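PDB 5DLK: TqaA from Penicillium aethiopicum, which belongs to the nonribosomal peptide synthetases and here contributes its C-terminal condensation-like domain, the part that probably closes the assembled peptide into a macrocycle. Local coordinates for residues 301-306 against 334-339; 239-244 against 382-387; 73-78 against 167-172. All blocks are in the same frame, centred on the assembly; numbering follows the deposited sequence.

Contact 1: 301-306 against 334-339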
ATOM      1  N   SER A 301      19.934  18.707  13.657  1.00 14.15           N
ATOM      2  CA  SER A 301      20.621  17.429  13.540  1.00 16.31           C
ATOM      3  C   SER A 301      21.287  17.262  12.186  1.00 16.00           C
ATOM      4  O   SER A 301      20.739  17.680  11.171  1.00 19.40           O
ATOM      5  CB  SER A 301      19.615  16.293  13.770  1.00 16.83           C
ATOM      6  OG  SER A 301      20.226  15.019  13.587  1.00 18.30           O
ATOM      7  N   ARG A 302      22.470  16.652  12.156  1.00 14.47           N
ATOM      8  CA  ARG A 302      23.084  16.317  10.876  1.00 13.66           C
ATOM      9  C   ARG A 302      22.953  14.828  10.544  1.00 15.77           C
ATOM     10  O   ARG A 302      23.631  14.327   9.665  1.00 16.25           O
ATOM     11  CB  ARG A 302      24.570  16.704  10.869  1.00 16.42           C
ATOM     12  CG  ARG A 302      24.803  18.218  10.868  1.00 17.41           C
ATOM     13  CD  ARG A 302      26.309  18.545  10.799  1.00 20.59           C
ATOM     14  NE  ARG A 302      26.526  19.982  10.931  1.00 24.41           N
ATOM     15  CZ  ARG A 302      26.625  20.624  12.091  1.00 28.69           C
ATOM     16  NH1 ARG A 302      26.553  19.950  13.232  1.00 28.88           N
ATOM     17  NH2 ARG A 302      26.805  21.941  12.103  1.00 25.16           N
ATOM     18  N   ASP A 303      22.107  14.109  11.269  1.00 12.89           N
ATOM     19  CA  ASP A 303      21.981  12.673  11.038  1.00 13.81           C
ATOM     20  C   ASP A 303      20.534  12.320  11.330  1.00 15.48           C
ATOM     21  O   ASP A 303      20.160  12.226  12.497  1.00 17.16           O
ATOM     22  CB  ASP A 303      22.951  11.908  11.956  1.00 17.07           C
ATOM     23  CG  ASP A 303      22.901  10.407  11.765  1.00 22.92           C
ATOM     24  OD1 ASP A 303      22.366   9.925  10.748  1.00 21.59           O
ATOM     25  OD2 ASP A 303      23.403   9.686  12.659  1.00 32.07           O
ATOM     26  N   VAL A 304      19.698  12.207  10.296  1.00 12.88           N
ATOM     27  CA  VAL A 304      18.269  12.026  10.564  1.00 13.00           C
ATOM     28  C   VAL A 304      17.793  10.670  10.038  1.00 15.64           C
ATOM     29  O   VAL A 304      18.330  10.144   9.056  1.00 15.06           O
ATOM     30  CB  VAL A 304      17.420  13.158   9.951  1.00 13.67           C
ATOM     31  CG1 VAL A 304      17.816  14.524  10.550  1.00 15.39           C
ATOM     32  CG2 VAL A 304      17.537  13.161   8.443  1.00 14.98           C
ATOM     33  N   VAL A 305      16.820  10.085  10.727  1.00 13.60           N
ATOM     34  CA  VAL A 305      16.238   8.830  10.276  1.00 13.87           C
ATOM     35  C   VAL A 305      14.738   9.002  10.240  1.00 14.08           C
ATOM     36  O   VAL A 305      14.155   9.473  11.212  1.00 14.73           O
ATOM     37  CB  VAL A 305      16.598   7.625  11.190  1.00 14.91           C
ATOM     38  CG1 VAL A 305      15.939   6.343  10.648  1.00 14.91           C
ATOM     39  CG2 VAL A 305      18.129   7.446  11.249  1.00 17.98           C
ATOM     40  N   PHE A 306      14.114   8.691   9.112  1.00 12.17           N
ATOM     41  CA  PHE A 306      12.647   8.712   9.069  1.00 13.76           C
ATOM     42  C   PHE A 306      12.171   7.526   8.229  1.00 15.36           C
ATOM     43  O   PHE A 306      12.975   6.811   7.638  1.00 15.15           O
ATOM     44  CB  PHE A 306      12.118  10.067   8.528  1.00 17.17           C
ATOM     45  CG  PHE A 306      12.717  10.494   7.204  1.00 13.51           C
ATOM     46  CD1 PHE A 306      13.954  11.137   7.148  1.00 15.28           C
ATOM     47  CD2 PHE A 306      12.054  10.233   6.015  1.00 15.17           C
ATOM     48  CE1 PHE A 306      14.506  11.536   5.923  1.00 17.18           C
ATOM     49  CE2 PHE A 306      12.598  10.619   4.785  1.00 16.12           C
ATOM     50  CZ  PHE A 306      13.828  11.264   4.737  1.00 15.81           C
ATOM     51  N   ARG A 334      17.995   6.668   6.290  1.00 15.99           N
ATOM     52  CA  ARG A 334      18.934   7.491   7.038  1.00 13.48           C
ATOM     53  C   ARG A 334      19.643   8.463   6.114  1.00 12.54           C
ATOM     54  O   ARG A 334      20.170   8.056   5.069  1.00 14.10           O
ATOM     55  CB  ARG A 334      19.973   6.598   7.737  1.00 14.02           C
ATOM     56  CG  ARG A 334      20.977   7.391   8.570  1.00 13.18           C
ATOM     57  CD  ARG A 334      21.991   6.441   9.204  1.00 13.04           C
ATOM     58  NE  ARG A 334      22.852   7.147  10.149  1.00 13.71           N
ATOM     59  CZ  ARG A 334      23.799   6.545  10.857  1.00 17.38           C
ATOM     60  NH1 ARG A 334      23.988   5.239  10.719  1.00 13.62           N
ATOM     61  NH2 ARG A 334      24.547   7.248  11.705  1.00 16.90           N
ATOM     62  N   VAL A 335      19.679   9.727   6.502  1.00 11.03           N
ATOM     63  CA  VAL A 335      20.382  10.744   5.727  1.00 12.52           C
ATOM     64  C   VAL A 335      21.366  11.445   6.647  1.00 15.13           C
ATOM     65  O   VAL A 335      20.984  12.017   7.674  1.00 15.19           O
ATOM     66  CB  VAL A 335      19.400  11.753   5.085  1.00 13.31           C
ATOM     67  CG1 VAL A 335      20.153  12.848   4.318  1.00 16.15           C
ATOM     68  CG2 VAL A 335      18.422  11.011   4.187  1.00 14.11           C
ATOM     69  N   THR A 336      22.637  11.410   6.262  1.00 14.91           N
ATOM     70  CA  THR A 336      23.692  11.936   7.119  1.00 18.25           C
ATOM     71  C   THR A 336      24.405  13.059   6.386  1.00 19.24           C
ATOM     72  O   THR A 336      25.012  12.829   5.330  1.00 21.74           O
ATOM     73  CB  THR A 336      24.710  10.872   7.500  1.00 22.69           C
ATOM     74  OG1 THR A 336      25.536  10.597   6.366  1.00 35.06           O
ATOM     75  CG2 THR A 336      24.019   9.596   7.939  1.00 12.92           C
ATOM     76  N   PHE A 337      24.349  14.241   6.976  1.00 15.67           N
ATOM     77  CA  PHE A 337      24.958  15.449   6.413  1.00 15.18           C
ATOM     78  C   PHE A 337      26.370  15.623   6.937  1.00 19.11           C
ATOM     79  O   PHE A 337      26.618  15.364   8.106  1.00 18.61           O
ATOM     80  CB  PHE A 337      24.148  16.682   6.796  1.00 16.10           C
ATOM     81  CG  PHE A 337      22.722  16.656   6.327  1.00 20.41           C
ATOM     82  CD1 PHE A 337      21.752  15.930   7.020  1.00 18.89           C
ATOM     83  CD2 PHE A 337      22.342  17.413   5.220  1.00 17.45           C
ATOM     84  CE1 PHE A 337      20.428  15.931   6.597  1.00 15.13           C
ATOM     85  CE2 PHE A 337      21.025  17.416   4.788  1.00 18.85           C
ATOM     86  CZ  PHE A 337      20.061  16.673   5.484  1.00 16.46           C
ATOM     87  N   PRO A 338      27.289  16.106   6.091  1.00 17.37           N
ATOM     88  CA  PRO A 338      28.648  16.356   6.587  1.00 17.65           C
ATOM     89  C   PRO A 338      28.729  17.650   7.406  1.00 17.60           C
ATOM     90  O   PRO A 338      27.772  18.415   7.465  1.00 20.17           O
ATOM     91  CB  PRO A 338      29.473  16.477   5.293  1.00 19.30           C
ATOM     92  CG  PRO A 338      28.537  17.060   4.317  1.00 21.08           C
ATOM     93  CD  PRO A 338      27.161  16.400   4.658  1.00 17.21           C
ATOM     94  N   GLU A 339      29.885  17.911   8.018  1.00 20.38           N
ATOM     95  CA  GLU A 339      30.093  19.198   8.686  1.00 26.79           C
ATOM     96  C   GLU A 339      30.065  20.347   7.670  1.00 24.84           C
ATOM     97  O   GLU A 339      30.265  20.118   6.473  1.00 21.75           O
ATOM     98  CB  GLU A 339      31.419  19.188   9.461  1.00 29.75           C
ATOM     99  CG  GLU A 339      31.464  18.190  10.622  1.00 32.36           C
ATOM    100  CD  GLU A 339      30.402  18.468  11.707  1.00 38.30           C
ATOM    101  OE1 GLU A 339      30.264  19.635  12.152  1.00 40.24           O
ATOM    102  OE2 GLU A 339      29.695  17.513  12.111  1.00 41.54           O
TER
HETATM  103  O   HOH W   1      26.507  20.880   8.267  1.00 31.96           O
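Strands 303-310 and 329-336 run antiparallel at one margin of the six-stranded mixed sheet in the C-terminal half of this condensation-type fold, and Asp303-Thr336, Val304-Val335 and Val305-Arg334 pair across them. Val304-Val335 is the hydrogen-bonded pair: Val304 N gives to Val335 O at 2.9 Å, and Val335 N returns the bond to Val304 O. Beyond the strands Phe337 N donates to Arg302 O, carrying the pairing into the loop.

On the face of Asp303, Val305 and Arg334, the arginine grips the aspartate side-on. Its NE meets the syn lone pair of Asp303 OD1 at 2.9 Å, almost straight at 171° and close to the guanidinium plane. Arg334 NH2 reaches Asp303 OD2, also at 2.9 Å, but more bent and tilted from both planes. Carboxylate and guanidinium are nearly coplanar, 21° apart; the fully extended arginine chain, with CG anti to the backbone N (chi1 -179°), lays its head beside the acid. Arg334 NH1 is taken by the backbone oxygens of Tyr235 and Asp237, a second fixed point that should keep the head from swinging. Thr336 CG2 presses on Asp303 OD1 from alongside.

Val304 and Val335 lie side by side on the other face, Val304 CG2 to Val335 CB 4.1 Å. Helices 283-299 and 346-358 cover this apolar side; the latter also carries Tyr357, which binds phosphopantetheine in another crystal structure of this protein (absent here), its side chain about 9 Å from that of Val335.

Farther out, Glu339 OE1 sits over one face of the Arg302 guanidinium, a long ion pair of 3.9 Å to NH1 with no N-H aimed at it. The edge is better used: Arg302 NE donates to a water at 2.8 Å, and that water donates to Pro338 O.

Contact 2: 239-244 against 382-387. With EDO (1,2-ethanediol), chain H.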
ATOM      1  N   ALA A 239      23.062   5.552  14.508  1.00 15.23           N
ATOM      2  CA  ALA A 239      21.904   6.414  14.247  1.00 19.43           C
ATOM      3  C   ALA A 239      21.070   6.625  15.506  1.00 21.11           C
ATOM      4  O   ALA A 239      20.976   5.736  16.342  1.00 20.27           O
ATOM      5  CB  ALA A 239      21.031   5.818  13.130  1.00 19.85           C
ATOM      6  N   LYS A 240      20.477   7.807  15.638  1.00 15.73           N
ATOM      7  CA  LYS A 240      19.434   8.046  16.639  1.00 19.38           C
ATOM      8  C   LYS A 240      18.244   8.584  15.875  1.00 18.68           C
ATOM      9  O   LYS A 240      18.357   9.591  15.181  1.00 20.50           O
ATOM     10  CB  LYS A 240      19.847   9.064  17.722  1.00 21.31           C
ATOM     11  CG  LYS A 240      20.990   8.663  18.646  1.00 26.78           C
ATOM     12  CD  LYS A 240      21.482   9.859  19.502  1.00 23.53           C
ATOM     13  CE  LYS A 240      20.508  10.250  20.621  1.00 22.51           C
ATOM     14  NZ  LYS A 240      20.346   9.170  21.632  1.00 25.17           N
ATOM     15  N   MET A 241      17.111   7.930  16.001  1.00 17.17           N
ATOM     16  CA  MET A 241      15.915   8.411  15.344  1.00 18.17           C
ATOM     17  C   MET A 241      15.131   9.325  16.279  1.00 18.00           C
ATOM     18  O   MET A 241      14.832   8.952  17.419  1.00 19.05           O
ATOM     19  CB  MET A 241      15.050   7.233  14.885  1.00 20.78           C
ATOM     20  CG  MET A 241      13.831   7.655  14.108  1.00 19.17           C
ATOM     21  SD  MET A 241      13.065   6.224  13.302  1.00 23.35           S
ATOM     22  CE  MET A 241      12.360   5.378  14.725  1.00 24.35           C
ATOM     23  N   ALA A 242      14.801  10.526  15.800  1.00 16.78           N
ATOM     24  CA  ALA A 242      13.988  11.448  16.588  1.00 15.97           C
ATOM     25  C   ALA A 242      12.609  10.858  16.899  1.00 19.46           C
ATOM     26  O   ALA A 242      12.094  10.016  16.164  1.00 21.48           O
ATOM     27  CB  ALA A 242      13.841  12.776  15.869  1.00 15.56           C
ATOM     28  N   VAL A 243      12.026  11.310  18.007  1.00 18.85           N
ATOM     29  CA  VAL A 243      10.777  10.771  18.530  1.00 21.05           C
ATOM     30  C   VAL A 243       9.851  11.919  18.882  1.00 20.66           C
ATOM     31  O   VAL A 243      10.221  12.811  19.657  1.00 20.69           O
ATOM     32  CB  VAL A 243      10.992   9.898  19.798  1.00 20.46           C
ATOM     33  CG1 VAL A 243       9.649   9.320  20.294  1.00 24.77           C
ATOM     34  CG2 VAL A 243      11.986   8.776  19.540  1.00 22.44           C
ATOM     35  N   PRO A 244       8.632  11.907  18.324  1.00 20.69           N
ATOM     36  CA  PRO A 244       7.758  13.038  18.628  1.00 25.07           C
ATOM     37  C   PRO A 244       7.379  13.071  20.090  1.00 23.94           C
ATOM     38  O   PRO A 244       7.369  12.059  20.799  1.00 22.45           O
ATOM     39  CB  PRO A 244       6.527  12.800  17.735  1.00 26.11           C
ATOM     40  CG  PRO A 244       6.549  11.339  17.437  1.00 24.20           C
ATOM     41  CD  PRO A 244       8.024  10.985  17.348  1.00 21.94           C
ATOM     42  N   THR A 382       9.241  -0.292  18.043  1.00 22.42           N
ATOM     43  CA  THR A 382       9.446   1.121  17.716  1.00 23.29           C
ATOM     44  C   THR A 382       8.701   1.479  16.441  1.00 20.61           C
ATOM     45  O   THR A 382       8.918   0.839  15.418  1.00 21.63           O
ATOM     46  CB  THR A 382      10.934   1.439  17.522  1.00 22.62           C
ATOM     47  OG1 THR A 382      11.612   1.343  18.783  1.00 24.73           O
ATOM     48  CG2 THR A 382      11.119   2.848  16.927  1.00 25.18           C
ATOM     49  N   PRO A 383       7.830   2.498  16.495  1.00 23.34           N
ATOM     50  CA  PRO A 383       7.108   2.863  15.278  1.00 26.13           C
ATOM     51  C   PRO A 383       7.862   3.914  14.471  1.00 24.27           C
ATOM     52  O   PRO A 383       8.690   4.664  15.021  1.00 23.88           O
ATOM     53  CB  PRO A 383       5.811   3.440  15.814  1.00 25.59           C
ATOM     54  CG  PRO A 383       6.248   4.142  17.075  1.00 31.36           C
ATOM     55  CD  PRO A 383       7.379   3.299  17.652  1.00 26.17           C
ATOM     56  N   LEU A 384       7.594   3.958  13.174  1.00 19.07           N
ATOM     57  CA  LEU A 384       8.028   5.114  12.375  1.00 18.24           C
ATOM     58  C   LEU A 384       7.031   6.247  12.569  1.00 22.27           C
ATOM     59  O   LEU A 384       5.827   6.044  12.421  1.00 23.62           O
ATOM     60  CB  LEU A 384       8.140   4.750  10.895  1.00 19.10           C
ATOM     61  CG  LEU A 384       9.142   3.638  10.626  1.00 20.23           C
ATOM     62  CD1 LEU A 384       8.960   3.075   9.214  1.00 19.76           C
ATOM     63  CD2 LEU A 384      10.555   4.182  10.777  1.00 17.93           C
ATOM     64  N   SER A 385       7.518   7.441  12.884  1.00 16.38           N
ATOM     65  CA  SER A 385       6.607   8.529  13.220  1.00 16.92           C
ATOM     66  C   SER A 385       6.307   9.413  12.012  1.00 17.26           C
ATOM     67  O   SER A 385       5.344  10.191  12.024  1.00 17.56           O
ATOM     68  CB  SER A 385       7.187   9.367  14.357  1.00 22.28           C
ATOM     69  OG  SER A 385       8.447   9.881  13.986  1.00 27.27           O
ATOM     70  N   LEU A 386       7.163   9.314  10.998  1.00 16.20           N
ATOM     71  CA  LEU A 386       6.998  10.018   9.731  1.00 14.85           C
ATOM     72  C   LEU A 386       7.302   9.057   8.605  1.00 18.25           C
ATOM     73  O   LEU A 386       8.337   8.386   8.616  1.00 17.73           O
ATOM     74  CB  LEU A 386       7.928  11.239   9.643  1.00 16.08           C
ATOM     75  CG  LEU A 386       7.872  11.960   8.300  1.00 17.84           C
ATOM     76  CD1 LEU A 386       6.547  12.705   8.155  1.00 20.31           C
ATOM     77  CD2 LEU A 386       9.056  12.934   8.168  1.00 21.19           C
ATOM     78  N   ILE A 387       6.390   8.949   7.644  1.00 15.37           N
ATOM     79  CA  ILE A 387       6.609   8.057   6.521  1.00 13.03           C
ATOM     80  C   ILE A 387       6.394   8.811   5.218  1.00 15.37           C
ATOM     81  O   ILE A 387       5.329   9.381   4.989  1.00 16.85           O
ATOM     82  CB  ILE A 387       5.672   6.836   6.554  1.00 16.36           C
ATOM     83  CG1 ILE A 387       5.786   6.126   7.907  1.00 19.49           C
ATOM     84  CG2 ILE A 387       5.972   5.894   5.357  1.00 14.62           C
ATOM     85  CD1 ILE A 387       4.911   4.885   8.046  1.00 21.50           C
TER
HETATM   86  C1  EDO H 504       4.929   2.168  11.153  1.00 31.39           C
HETATM   87  O1  EDO H 504       5.794   1.959  12.268  1.00 28.40           O
HETATM   88  C2  EDO H 504       5.414   1.310   9.989  1.00 29.48           C
HETATM   89  O2  EDO H 504       5.366  -0.088  10.312  1.00 22.95           O
HETATM   90  O   HOH W   2      10.170   8.391  15.525  1.00 22.88           O
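Ala239 packs on Val305 and Arg334 of the sheet, and Met241, two residues on, makes the first touch of 239-244 on the 382-387 chain. Neither segment is regular here, strand 386-390 starting only at Leu386, and the join is surface packing between a connecting loop and the lead-in to a strand.

The Met241 chain leaves its backbone extended, CG anti to N (chi1 -176°), and bends only at its last torsion, chi3 72°. That bend turns Met241 CE onto Thr382 CG2, methyl to methyl and tip to tip, 3.6 Å apart, with Pro383 O a little farther at 3.8 Å. Behind the methyl, the Met241 chain crosses Leu384 at about a right angle, Met241 SD to Leu384 CD2 4.1 Å. Thr382 OG1 is hydrogen-bonded to Pro379 O, which should help fix the rotation that points CG2 at the methionine.

At Ala242 the chemistry becomes polar. Its carbonyl O accepts from a water at 2.6 Å, and the same water lies 2.7 Å from Ser385 OG, bridging two oxygens too far apart to meet directly. Pro244 then lays the CD-CG side of its ring on the same serine, CD to Ser385 CB 3.5 Å, so Ser385 meets carbon and bridging water together.

Leu384 also holds a molecule of 1,2-ethanediol, probably from the crystallisation liquor: its backbone N donates to O1 at 2.8 Å.

Around the contact, Ala242 rests on Leu299 of helix 283-299, while the Met241 side chain also touches Val305 of strand 303-310. Leu384 packs on Phe330 of strand 329-336. Backbone bonds from Ser385 to Val422 and from Leu386 to Gly307 then feed the second segment into the sheet between strands 422-428 and 303-310.

Contact 3: 73-78 against 167-172; sequences TIKGRS and NEHVVL
One face of the His169 imidazole is covered by Lys75 CE, a CH-pi contact with the carbon 3.7 Å from the ring centroid and only 9° off the normal; Thr73 CG2 approaches obliquely, 3.7 Å from His169 NE2. This trio lies on one face of an antiparallel strand pair, 67-75 with 169-177, in the five-stranded mixed sheet of the N-terminal half of the condensation-type fold. Lys75 and His169 point the same way, and the lysine's extended chain carries CE over the ring. With Lys75 NZ 4.6 Å from His169 NE2, a charged ammonium might disfavour protonation of the ring.

Ile74 and Val170 form the hydrogen-bonded pair, their side chains on the opposite face: Ile74 N to Val170 O is 2.8 Å and nearly straight at 178°, while Val170 N to Ile74 O is 3.0 Å and more bent. That face is lined by Leu84 and Met81 of helix 81-94; helix 132-144 covers the Thr73 side through Met133.

The pairing runs one step past the strand. Gly76, at a phi of 146° that suits glycine, gives its N to Glu168 O at 3.0 Å.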
ATOM      1  N   THR A  73     -18.130   2.223 -13.798  1.00 26.46           N
ATOM      2  CA  THR A  73     -19.421   2.551 -14.400  1.00 28.60           C
ATOM      3  C   THR A  73     -19.375   2.134 -15.863  1.00 29.52           C
ATOM      4  O   THR A  73     -18.576   2.655 -16.640  1.00 29.02           O
ATOM      5  CB  THR A  73     -19.752   4.047 -14.287  1.00 27.30           C
ATOM      6  OG1 THR A  73     -19.702   4.449 -12.915  1.00 27.71           O
ATOM      7  CG2 THR A  73     -21.156   4.336 -14.836  1.00 26.80           C
ATOM      8  N   ILE A  74     -20.240   1.189 -16.223  1.00 27.84           N
ATOM      9  CA  ILE A  74     -20.220   0.557 -17.538  1.00 27.86           C
ATOM     10  C   ILE A  74     -21.486   0.941 -18.309  1.00 35.10           C
ATOM     11  O   ILE A  74     -22.588   0.698 -17.831  1.00 29.65           O
ATOM     12  CB  ILE A  74     -20.143  -0.971 -17.422  1.00 29.78           C
ATOM     13  CG1 ILE A  74     -18.959  -1.392 -16.531  1.00 32.32           C
ATOM     14  CG2 ILE A  74     -20.018  -1.610 -18.798  1.00 34.15           C
ATOM     15  CD1 ILE A  74     -18.936  -2.873 -16.204  1.00 32.64           C
ATOM     16  N   LYS A  75     -21.324   1.548 -19.482  1.00 32.71           N
ATOM     17  CA  LYS A  75     -22.474   1.988 -20.279  1.00 35.97           C
ATOM     18  C   LYS A  75     -22.414   1.457 -21.701  1.00 38.29           C
ATOM     19  O   LYS A  75     -21.373   1.527 -22.351  1.00 40.45           O
ATOM     20  CB  LYS A  75     -22.562   3.512 -20.309  1.00 33.14           C
ATOM     21  CG  LYS A  75     -23.012   4.126 -19.009  1.00 33.26           C
ATOM     22  CD  LYS A  75     -22.933   5.639 -19.060  1.00 29.48           C
ATOM     23  CE  LYS A  75     -23.364   6.232 -17.737  1.00 35.08           C
ATOM     24  NZ  LYS A  75     -23.040   7.686 -17.646  1.00 41.74           N
ATOM     25  N   GLY A  76     -23.537   0.929 -22.183  1.00 39.72           N
ATOM     26  CA  GLY A  76     -23.622   0.456 -23.552  1.00 43.82           C
ATOM     27  C   GLY A  76     -24.529  -0.745 -23.694  1.00 46.79           C
ATOM     28  O   GLY A  76     -25.033  -1.273 -22.704  1.00 46.30           O
ATOM     29  N   ARG A  77     -24.731  -1.192 -24.927  1.00 49.29           N
ATOM     30  CA  ARG A  77     -25.638  -2.304 -25.181  1.00 49.41           C
ATOM     31  C   ARG A  77     -24.902  -3.642 -25.252  1.00 47.35           C
ATOM     32  O   ARG A  77     -25.529  -4.699 -25.294  1.00 48.11           O
ATOM     33  CB  ARG A  77     -26.421  -2.063 -26.478  1.00 53.64           C
ATOM     34  CG  ARG A  77     -26.699  -0.592 -26.770  1.00 55.33           C
ATOM     35  CD  ARG A  77     -27.321  -0.398 -28.147  1.00 64.51           C
ATOM     36  NE  ARG A  77     -26.664   0.679 -28.889  1.00 73.64           N
ATOM     37  CZ  ARG A  77     -27.074   1.945 -28.901  1.00 77.30           C
ATOM     38  NH1 ARG A  77     -28.153   2.305 -28.218  1.00 79.06           N
ATOM     39  NH2 ARG A  77     -26.406   2.853 -29.605  1.00 78.47           N
ATOM     40  N   SER A  78     -23.574  -3.597 -25.244  1.00 45.67           N
ATOM     41  CA  SER A  78     -22.767  -4.802 -25.441  1.00 47.90           C
ATOM     42  C   SER A  78     -22.499  -5.595 -24.165  1.00 42.98           C
ATOM     43  O   SER A  78     -21.954  -6.695 -24.221  1.00 45.05           O
ATOM     44  CB  SER A  78     -21.421  -4.440 -26.081  1.00 50.70           C
ATOM     45  OG  SER A  78     -21.594  -3.732 -27.293  1.00 54.33           O
ATOM     46  N   ASN A 167     -30.119  -2.713 -18.042  1.00 39.77           N
ATOM     47  CA  ASN A 167     -28.757  -3.267 -17.949  1.00 39.89           C
ATOM     48  C   ASN A 167     -27.787  -2.640 -18.952  1.00 39.45           C
ATOM     49  O   ASN A 167     -26.811  -3.275 -19.359  1.00 45.11           O
ATOM     50  CB  ASN A 167     -28.758  -4.793 -18.134  1.00 38.71           C
ATOM     51  CG  ASN A 167     -29.323  -5.527 -16.936  1.00 44.34           C
ATOM     52  OD1 ASN A 167     -29.360  -4.992 -15.831  1.00 48.93           O
ATOM     53  ND2 ASN A 167     -29.772  -6.756 -17.152  1.00 47.59           N
ATOM     54  N   GLU A 168     -28.044  -1.394 -19.340  1.00 35.84           N
ATOM     55  CA  GLU A 168     -27.140  -0.677 -20.237  1.00 40.81           C
ATOM     56  C   GLU A 168     -26.447   0.479 -19.503  1.00 38.08           C
ATOM     57  O   GLU A 168     -25.709   1.269 -20.097  1.00 35.28           O
ATOM     58  CB  GLU A 168     -27.899  -0.174 -21.464  1.00 41.92           C
ATOM     59  CG  GLU A 168     -28.630  -1.305 -22.188  1.00 42.84           C
ATOM     60  CD  GLU A 168     -29.271  -0.879 -23.503  1.00 54.77           C
ATOM     61  OE1 GLU A 168     -29.623   0.314 -23.645  1.00 50.86           O
ATOM     62  OE2 GLU A 168     -29.421  -1.751 -24.393  1.00 56.00           O
ATOM     63  N   HIS A 169     -26.721   0.567 -18.206  1.00 34.48           N
ATOM     64  CA  HIS A 169     -26.020   1.460 -17.284  1.00 31.99           C
ATOM     65  C   HIS A 169     -25.876   0.691 -15.978  1.00 31.98           C
ATOM     66  O   HIS A 169     -26.861   0.425 -15.283  1.00 30.62           O
ATOM     67  CB  HIS A 169     -26.772   2.774 -17.079  1.00 30.67           C
ATOM     68  CG  HIS A 169     -26.111   3.714 -16.114  1.00 32.67           C
ATOM     69  ND1 HIS A 169     -26.597   4.980 -15.865  1.00 35.31           N
ATOM     70  CD2 HIS A 169     -25.014   3.572 -15.332  1.00 31.42           C
ATOM     71  CE1 HIS A 169     -25.827   5.577 -14.971  1.00 37.77           C
ATOM     72  NE2 HIS A 169     -24.861   4.743 -14.629  1.00 31.98           N
ATOM     73  N   VAL A 170     -24.641   0.320 -15.660  1.00 27.80           N
ATOM     74  CA  VAL A 170     -24.370  -0.621 -14.587  1.00 26.23           C
ATOM     75  C   VAL A 170     -23.113  -0.153 -13.830  1.00 26.69           C
ATOM     76  O   VAL A 170     -22.210   0.390 -14.444  1.00 28.04           O
ATOM     77  CB  VAL A 170     -24.179  -2.037 -15.174  1.00 32.19           C
ATOM     78  CG1 VAL A 170     -23.317  -2.896 -14.305  1.00 33.51           C
ATOM     79  CG2 VAL A 170     -25.532  -2.706 -15.454  1.00 28.97           C
ATOM     80  N   VAL A 171     -23.081  -0.316 -12.509  1.00 25.77           N
ATOM     81  CA  VAL A 171     -21.833  -0.080 -11.761  1.00 25.18           C
ATOM     82  C   VAL A 171     -21.377  -1.387 -11.131  1.00 25.51           C
ATOM     83  O   VAL A 171     -22.145  -2.048 -10.439  1.00 23.54           O
ATOM     84  CB  VAL A 171     -21.991   1.006 -10.666  1.00 22.43           C
ATOM     85  CG1 VAL A 171     -20.672   1.161  -9.854  1.00 25.52           C
ATOM     86  CG2 VAL A 171     -22.379   2.342 -11.288  1.00 26.33           C
ATOM     87  N   LEU A 172     -20.123  -1.755 -11.395  1.00 23.32           N
ATOM     88  CA  LEU A 172     -19.510  -2.914 -10.768  1.00 23.85           C
ATOM     89  C   LEU A 172     -18.553  -2.402  -9.710  1.00 21.81           C
ATOM     90  O   LEU A 172     -17.744  -1.537 -10.022  1.00 22.11           O
ATOM     91  CB  LEU A 172     -18.757  -3.748 -11.797  1.00 25.24           C
ATOM     92  CG  LEU A 172     -17.776  -4.797 -11.270  1.00 24.75           C
ATOM     93  CD1 LEU A 172     -18.513  -5.960 -10.646  1.00 25.21           C
ATOM     94  CD2 LEU A 172     -16.872  -5.251 -12.399  1.00 30.61           C
TER

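Overall arrangement
Contacts 1 and 3 are the same kind of join, antiparallel strand pairs with backbone bonds, a buried apolar face and a polar one, but they sit in different sheets on opposite sides of the chain's centre, their centres about 54 Å apart. Their polar faces differ: a side-on salt bridge in contact 1, lysine over histidine in contact 3. Contact 2 lies at the surface, smaller, held by side-chain packing and a water bridge. It adjoins contact 1: Ala239 and Met241 pack on Val305, and 382-387 enters the sheet next to strand 303-310. Along the chain, contact 2 encloses contact 1, and contact 3 closes before either opens.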